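Putative mandelate racemase (PDB 2OX4) binds a magnesium ion in the barrel domain of an enolase-superfamily fold and probably acts as a lyase. Local coordinates at residues H14-P17 with Q18-Q21; A60-I63 with G64-P67; G274-P277 with F278-R282. One frame throughout, in Å; residues are numbered along the deposited sequence.

How the contacts relate
Contacts 1, 2 and 3 are local contacts within continuous stretches, in series along the chain, that do not touch; their centres are 32 to 35 Å apart. Contacts 1 and 2 belong to the N-terminal domain, where 14-21 lies in the loop between its first two strands and 60-67 ends its first helix. Contact 3, along helix 271-280 and its C-terminal end in the barrel domain, lies across the chain's centre from contact 1. Both approach the magnesium site formed by E215, E241 and E267: the side chain of Q21 in contact 1 is about 11 Å from the magnesium ion, that of F275 in contact 3 about 12 Å. Contact 2 is remote from this site.

Contact 1 of 3, residues H14-P17 with Q18-Q21; sequences HTRP and QSGQ
The first torsion of R16 sets CG anti to the carbonyl carbon (chi1 -51°), bringing CG within 3.3 Å of Q21 O, and bends at chi2 and chi3 then fold the chain back along its own backbone. S19 is turned differently: with chi1 at 65° its OG sits between the backbone N and the carbonyl carbon and faces R16 CB at 3.5 Å. Between these side chains the backbone closes on itself through R16, which grips two successive residues. R16 N donates to Q21 O at 2.8 Å in a virtually straight bond (179° at the hydrogen), and R16 O accepts from G20 N at 2.7 Å, a more bent bond. P17, Q18 and S19 have helical backbone angles, and G20 ends this single turn with a positive phi that suits a residue without a side chain; beside it T15 CG2 packs 3.7 Å from G20 O. The turn lies in the loop between strands 5-13 and 24-30 of the N-terminal domain, which in this superfamily caps the mouth of the barrel. Consistent with that role, the Q21 side chain is about 11 Å from the magnesium ion, and its OE1 is bonded to Y352 OH. R16 NE donates to H14 O at 2.9 Å, with that oxygen at the edge of the guanidinium and in its plane. NH1 adds a weak bond to the same oxygen, while NH2 makes a salt bridge with E354. Q18 N and S19 N bond the two carboxylate oxygens of E351, tying the start of the turn to helix 350-353. A weak bond from Q21 N to S19 OG, 3.4 Å long, links S19 and Q21 at the end of the turn.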
loop_
_atom_site.group_PDB
_atom_site.type_symbol
_atom_site.label_atom_id
_atom_site.label_comp_id
_atom_site.label_asym_id
_atom_site.label_seq_id
_atom_site.Cartn_x
_atom_site.Cartn_y
_atom_site.Cartn_z
ATOM N N HIS C 14 -48.333 -4.413 -15.799
ATOM C CA HIS C 14 -48.969 -3.166 -15.375
ATOM C C HIS C 14 -48.899 -2.969 -13.862
ATOM O O HIS C 14 -48.778 -3.941 -13.110
ATOM C CB HIS C 14 -50.426 -3.129 -15.849
ATOM C CG HIS C 14 -50.577 -3.071 -17.339
ATOM N ND1 HIS C 14 -51.734 -3.458 -17.984
ATOM C CD2 HIS C 14 -49.721 -2.668 -18.309
ATOM C CE1 HIS C 14 -51.582 -3.298 -19.288
ATOM N NE2 HIS C 14 -50.371 -2.818 -19.511
ATOM N N THR C 15 -48.973 -1.712 -13.428
ATOM C CA THR C 15 -48.796 -1.355 -12.013
ATOM C C THR C 15 -49.526 -2.311 -11.075
ATOM O O THR C 15 -50.733 -2.518 -11.202
ATOM C CB THR C 15 -49.254 0.086 -11.746
ATOM O OG1 THR C 15 -48.589 0.956 -12.659
ATOM C CG2 THR C 15 -48.930 0.512 -10.312
ATOM N N ARG C 16 -48.779 -2.922 -10.165
ATOM C CA ARG C 16 -49.371 -3.716 -9.094
ATOM C C ARG C 16 -49.954 -2.756 -8.049
ATOM O O ARG C 16 -49.240 -1.904 -7.535
ATOM C CB ARG C 16 -48.323 -4.665 -8.482
ATOM C CG ARG C 16 -47.523 -5.536 -9.500
ATOM C CD ARG C 16 -48.355 -6.628 -10.169
ATOM N NE ARG C 16 -49.292 -6.074 -11.141
ATOM C CZ ARG C 16 -50.434 -6.650 -11.501
ATOM N NH1 ARG C 16 -51.220 -6.059 -12.392
ATOM N NH2 ARG C 16 -50.789 -7.814 -10.973
ATOM N N PRO C 17 -51.270 -2.853 -7.778
ATOM C CA PRO C 17 -52.012 -1.837 -6.999
ATOM C C PRO C 17 -51.429 -1.478 -5.626
ATOM O O PRO C 17 -51.187 -0.296 -5.356
ATOM C CB PRO C 17 -53.406 -2.460 -6.830
ATOM C CG PRO C 17 -53.517 -3.483 -7.895
ATOM C CD PRO C 17 -52.141 -3.954 -8.237
ATOM N N GLN C 18 -51.220 -2.475 -4.767
ATOM C CA GLN C 18 -50.771 -2.224 -3.394
ATOM C C GLN C 18 -49.315 -1.754 -3.324
ATOM O O GLN C 18 -48.983 -0.831 -2.573
ATOM C CB GLN C 18 -50.917 -3.485 -2.552
ATOM C CG GLN C 18 -52.334 -3.815 -2.160
ATOM C CD GLN C 18 -52.366 -4.683 -0.927
ATOM O OE1 GLN C 18 -52.246 -4.188 0.191
ATOM N NE2 GLN C 18 -52.496 -5.992 -1.125
ATOM N N SER C 19 -48.456 -2.397 -4.110
ATOM C CA SER C 19 -47.011 -2.174 -4.027
ATOM C C SER C 19 -46.545 -1.063 -4.966
ATOM O O SER C 19 -45.501 -0.453 -4.742
ATOM C CB SER C 19 -46.242 -3.474 -4.295
ATOM O OG SER C 19 -46.433 -3.923 -5.632
ATOM N N GLY C 20 -47.325 -0.805 -6.016
ATOM C CA GLY C 20 -46.993 0.211 -7.006
ATOM C C GLY C 20 -45.946 -0.256 -7.997
ATOM O O GLY C 20 -45.496 0.523 -8.827
ATOM N N GLN C 21 -45.576 -1.531 -7.913
ATOM C CA GLN C 21 -44.419 -2.067 -8.639
ATOM C C GLN C 21 -44.812 -2.588 -10.014
ATOM O O GLN C 21 -45.995 -2.724 -10.301
ATOM C CB GLN C 21 -43.757 -3.155 -7.803
ATOM C CG GLN C 21 -43.117 -2.588 -6.539
ATOM C CD GLN C 21 -42.656 -3.641 -5.558
ATOM O OE1 GLN C 21 -42.656 -4.828 -5.859
ATOM N NE2 GLN C 21 -42.255 -3.204 -4.369
#

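Contact 2 of 3, residues A60-I63 with G64-P67; sequences ALLI and GEDP
The L62 carbonyl receives E65 N from above its plane: the donor is 40° out of that plane, and the hydrogen bond from E65 N to L62 O is 3.0 Å long. Two carbons of the E65 side chain lie beside the same oxygen, CB 3.2 Å and CG 3.4 Å from L62 O. These groups belong to a type II beta turn, L62 to E65, by which the chain leaves helix 48-62 of the N-terminal domain and heads for helix 70-79. G64, with phi 98°, takes the turn position where a CB would collide with I63 O, and a side chain would not fit there. G64 and E65 then make backbone hydrogen bonds with I5, pinning the turn to strand 5-13. From the turn L62 packs inward on F98 and F102 of helix 89-110, and both L62 and I63 touch I8 of strand 5-13. E65 has CG anti to the carbonyl carbon and bends again at chi2 (-64°), which folds the chain back over the end of the helix and leaves CG 3.7 Å from L61 O. The carboxylate oxygen OE1 of E65 forms a salt bridge with K76 NZ of helix 70-79, and the same lysine nitrogen is hydrogen-bonded to L61 O.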
loop_
_atom_site.group_PDB
_atom_site.type_symbol
_atom_site.label_atom_id
_atom_site.label_comp_id
_atom_site.label_asym_id
_atom_site.label_seq_id
_atom_site.Cartn_x
_atom_site.Cartn_y
_atom_site.Cartn_z
ATOM N N ALA C 60 -32.846 -9.053 -30.473
ATOM C CA ALA C 60 -32.324 -9.103 -31.838
ATOM C C ALA C 60 -31.053 -9.940 -32.011
ATOM O O ALA C 60 -30.846 -10.538 -33.061
ATOM C CB ALA C 60 -32.126 -7.699 -32.393
ATOM N N LEU C 61 -30.210 -9.988 -30.981
ATOM C CA LEU C 61 -28.956 -10.736 -31.037
ATOM C C LEU C 61 -29.157 -12.210 -30.700
ATOM O O LEU C 61 -28.248 -13.023 -30.894
ATOM C CB LEU C 61 -27.921 -10.130 -30.077
ATOM C CG LEU C 61 -27.085 -8.921 -30.535
ATOM C CD1 LEU C 61 -27.932 -7.763 -31.055
ATOM C CD2 LEU C 61 -26.200 -8.452 -29.397
ATOM N N LEU C 62 -30.336 -12.547 -30.179
ATOM C CA LEU C 62 -30.560 -13.868 -29.588
ATOM C C LEU C 62 -31.403 -14.817 -30.448
ATOM O O LEU C 62 -31.287 -16.033 -30.315
ATOM C CB LEU C 62 -31.177 -13.737 -28.196
ATOM C CG LEU C 62 -30.241 -12.960 -27.268
ATOM C CD1 LEU C 62 -30.879 -12.727 -25.914
ATOM C CD2 LEU C 62 -28.905 -13.681 -27.136
ATOM N N ILE C 63 -32.270 -14.270 -31.295
ATOM C CA ILE C 63 -33.024 -15.107 -32.241
ATOM C C ILE C 63 -32.032 -15.915 -33.076
ATOM O O ILE C 63 -31.089 -15.357 -33.628
ATOM C CB ILE C 63 -33.936 -14.262 -33.168
ATOM C CG1 ILE C 63 -34.895 -13.380 -32.343
ATOM C CG2 ILE C 63 -34.700 -15.164 -34.154
ATOM C CD1 ILE C 63 -36.027 -14.113 -31.632
ATOM N N GLY C 64 -32.230 -17.230 -33.141
ATOM C CA GLY C 64 -31.325 -18.108 -33.892
ATOM C C GLY C 64 -30.273 -18.796 -33.035
ATOM O O GLY C 64 -29.639 -19.757 -33.477
ATOM N N GLU C 65 -30.080 -18.312 -31.806
ATOM C CA GLU C 65 -29.057 -18.867 -30.912
ATOM C C GLU C 65 -29.495 -20.190 -30.285
ATOM O O GLU C 65 -30.693 -20.465 -30.147
ATOM C CB GLU C 65 -28.727 -17.891 -29.771
ATOM C CG GLU C 65 -27.943 -16.636 -30.186
ATOM C CD GLU C 65 -26.547 -16.947 -30.714
ATOM O OE1 GLU C 65 -26.108 -16.277 -31.672
ATOM O OE2 GLU C 65 -25.886 -17.860 -30.179
ATOM N N ASP C 66 -28.506 -20.981 -29.887
ATOM C CA ASP C 66 -28.718 -22.197 -29.115
ATOM C C ASP C 66 -28.662 -21.857 -27.625
ATOM O O ASP C 66 -27.598 -21.495 -27.106
ATOM C CB ASP C 66 -27.611 -23.198 -29.446
ATOM C CG ASP C 66 -27.818 -24.564 -28.800
ATOM O OD1 ASP C 66 -28.651 -24.712 -27.886
ATOM O OD2 ASP C 66 -27.136 -25.513 -29.234
ATOM N N PRO C 67 -29.802 -21.995 -26.926
ATOM C CA PRO C 67 -29.878 -21.677 -25.492
ATOM C C PRO C 67 -28.959 -22.512 -24.580
ATOM O O PRO C 67 -28.775 -22.156 -23.420
ATOM C CB PRO C 67 -31.356 -21.914 -25.155
ATOM C CG PRO C 67 -31.860 -22.816 -26.234
ATOM C CD PRO C 67 -31.097 -22.462 -27.460
#

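Contact 3 of 3, residues G274-P277 with F278-R282; sequences GFLP and FLEDR
L276 and E280 cross obliquely, one turn apart, on helix 271-280, which connects strands 263-265 and 286-287 in a beta-alpha-beta unit of the barrel and ends in a Schellman motif with R282 at positive phi. The L276 CG is anti to its own nitrogen (chi1 174°), which swings the branch toward the extended chain of E280: CD1 lies 3.8 Å from CG and from OE2 of E280. Carbon alongside carboxylate, this is packing rather than a polar bond, while E280 N donates to L276 O at 2.8 Å in a nearly straight bond. An alanine at E280 removes the chain beyond CB, and L276 CG and CD1 would probably lose the flank they lie against and be freer to turn. L276 also packs on I309 and N248 of two neighbouring subunits. P277 and F278 are likewise skewed, with P277 CG 4.2 Å from F278 CD2, oblique to the ring. The F278 ring presents its edge to G274 O, which lies in its plane, 3.4 Å from CD2; L252 of helix 250-258 packs against the same side chain. P277 has no N–H for the preceding turn, and the helix is kinked there, yet its carbonyl still bonds forward: D281 N reaches P277 O at 3.0 Å, tilted 30° from the carbonyl plane.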
loop_
_atom_site.group_PDB
_atom_site.type_symbol
_atom_site.label_atom_id
_atom_site.label_comp_id
_atom_site.label_asym_id
_atom_site.label_seq_id
_atom_site.Cartn_x
_atom_site.Cartn_y
_atom_site.Cartn_z
ATOM N N GLY C 274 -18.483 -6.061 -10.447
ATOM C CA GLY C 274 -19.076 -5.245 -9.382
ATOM C C GLY C 274 -18.638 -5.706 -8.007
ATOM O O GLY C 274 -18.298 -4.885 -7.141
ATOM N N PHE C 275 -18.630 -7.020 -7.801
ATOM C CA PHE C 275 -18.299 -7.576 -6.484
ATOM C C PHE C 275 -16.817 -7.556 -6.146
ATOM O O PHE C 275 -16.437 -7.480 -4.973
ATOM C CB PHE C 275 -18.922 -8.954 -6.295
ATOM C CG PHE C 275 -20.396 -8.883 -6.032
ATOM C CD1 PHE C 275 -20.859 -8.612 -4.744
ATOM C CD2 PHE C 275 -21.322 -9.023 -7.070
ATOM C CE1 PHE C 275 -22.225 -8.502 -4.484
ATOM C CE2 PHE C 275 -22.699 -8.916 -6.815
ATOM C CZ PHE C 275 -23.143 -8.662 -5.516
ATOM N N LEU C 276 -15.990 -7.582 -7.185
ATOM C CA LEU C 276 -14.536 -7.668 -7.021
ATOM C C LEU C 276 -13.928 -6.709 -5.977
ATOM O O LEU C 276 -13.263 -7.175 -5.062
ATOM C CB LEU C 276 -13.808 -7.582 -8.371
ATOM C CG LEU C 276 -12.270 -7.513 -8.291
ATOM C CD1 LEU C 276 -11.675 -8.821 -7.786
ATOM C CD2 LEU C 276 -11.668 -7.129 -9.643
ATOM N N PRO C 277 -14.160 -5.388 -6.100
ATOM C CA PRO C 277 -13.546 -4.479 -5.133
ATOM C C PRO C 277 -13.953 -4.728 -3.678
ATOM O O PRO C 277 -13.128 -4.565 -2.787
ATOM C CB PRO C 277 -14.044 -3.102 -5.582
ATOM C CG PRO C 277 -15.222 -3.366 -6.425
ATOM C CD PRO C 277 -14.928 -4.640 -7.115
ATOM N N PHE C 278 -15.211 -5.113 -3.455
ATOM C CA PHE C 278 -15.713 -5.406 -2.111
ATOM C C PHE C 278 -15.068 -6.662 -1.545
ATOM O O PHE C 278 -14.824 -6.756 -0.344
ATOM C CB PHE C 278 -17.237 -5.572 -2.136
ATOM C CG PHE C 278 -17.969 -4.312 -2.490
ATOM C CD1 PHE C 278 -18.245 -3.346 -1.511
ATOM C CD2 PHE C 278 -18.360 -4.073 -3.799
ATOM C CE1 PHE C 278 -18.901 -2.164 -1.844
ATOM C CE2 PHE C 278 -19.029 -2.887 -4.141
ATOM C CZ PHE C 278 -19.301 -1.937 -3.156
ATOM N N LEU C 279 -14.788 -7.618 -2.426
ATOM C CA LEU C 279 -14.069 -8.834 -2.047
ATOM C C LEU C 279 -12.577 -8.572 -1.771
ATOM O O LEU C 279 -12.037 -9.041 -0.768
ATOM C CB LEU C 279 -14.265 -9.908 -3.125
ATOM C CG LEU C 279 -15.697 -10.458 -3.281
ATOM C CD1 LEU C 279 -15.747 -11.505 -4.372
ATOM C CD2 LEU C 279 -16.262 -11.022 -1.969
ATOM N N GLU C 280 -11.926 -7.799 -2.640
ATOM C CA GLU C 280 -10.545 -7.355 -2.402
ATOM C C GLU C 280 -10.388 -6.644 -1.046
ATOM O O GLU C 280 -9.444 -6.918 -0.307
ATOM C CB GLU C 280 -10.076 -6.421 -3.517
ATOM C CG GLU C 280 -9.866 -7.095 -4.868
ATOM C CD GLU C 280 -9.608 -6.080 -5.994
ATOM O OE1 GLU C 280 -10.116 -4.936 -5.914
ATOM O OE2 GLU C 280 -8.897 -6.425 -6.959
ATOM N N ASP C 281 -11.331 -5.763 -0.716
ATOM C CA ASP C 281 -11.310 -5.044 0.563
ATOM C C ASP C 281 -11.828 -5.884 1.727
ATOM O O ASP C 281 -11.745 -5.453 2.893
ATOM C CB ASP C 281 -12.191 -3.809 0.484
ATOM C CG ASP C 281 -11.615 -2.728 -0.405
ATOM O OD1 ASP C 281 -12.385 -1.827 -0.766
ATOM O OD2 ASP C 281 -10.412 -2.771 -0.733
ATOM N N ARG C 282 -12.389 -7.050 1.402
ATOM C CA ARG C 282 -13.115 -7.910 2.352
ATOM C C ARG C 282 -14.161 -7.142 3.193
ATOM O O ARG C 282 -14.274 -7.333 4.405
ATOM C CB ARG C 282 -12.132 -8.744 3.211
ATOM C CG ARG C 282 -12.763 -9.853 4.103
ATOM C CD ARG C 282 -13.758 -10.718 3.344
ATOM N NE ARG C 282 -14.538 -11.655 4.179
ATOM C CZ ARG C 282 -15.472 -11.302 5.070
ATOM N NH1 ARG C 282 -16.163 -12.242 5.711
ATOM N NH2 ARG C 282 -15.726 -10.020 5.327
#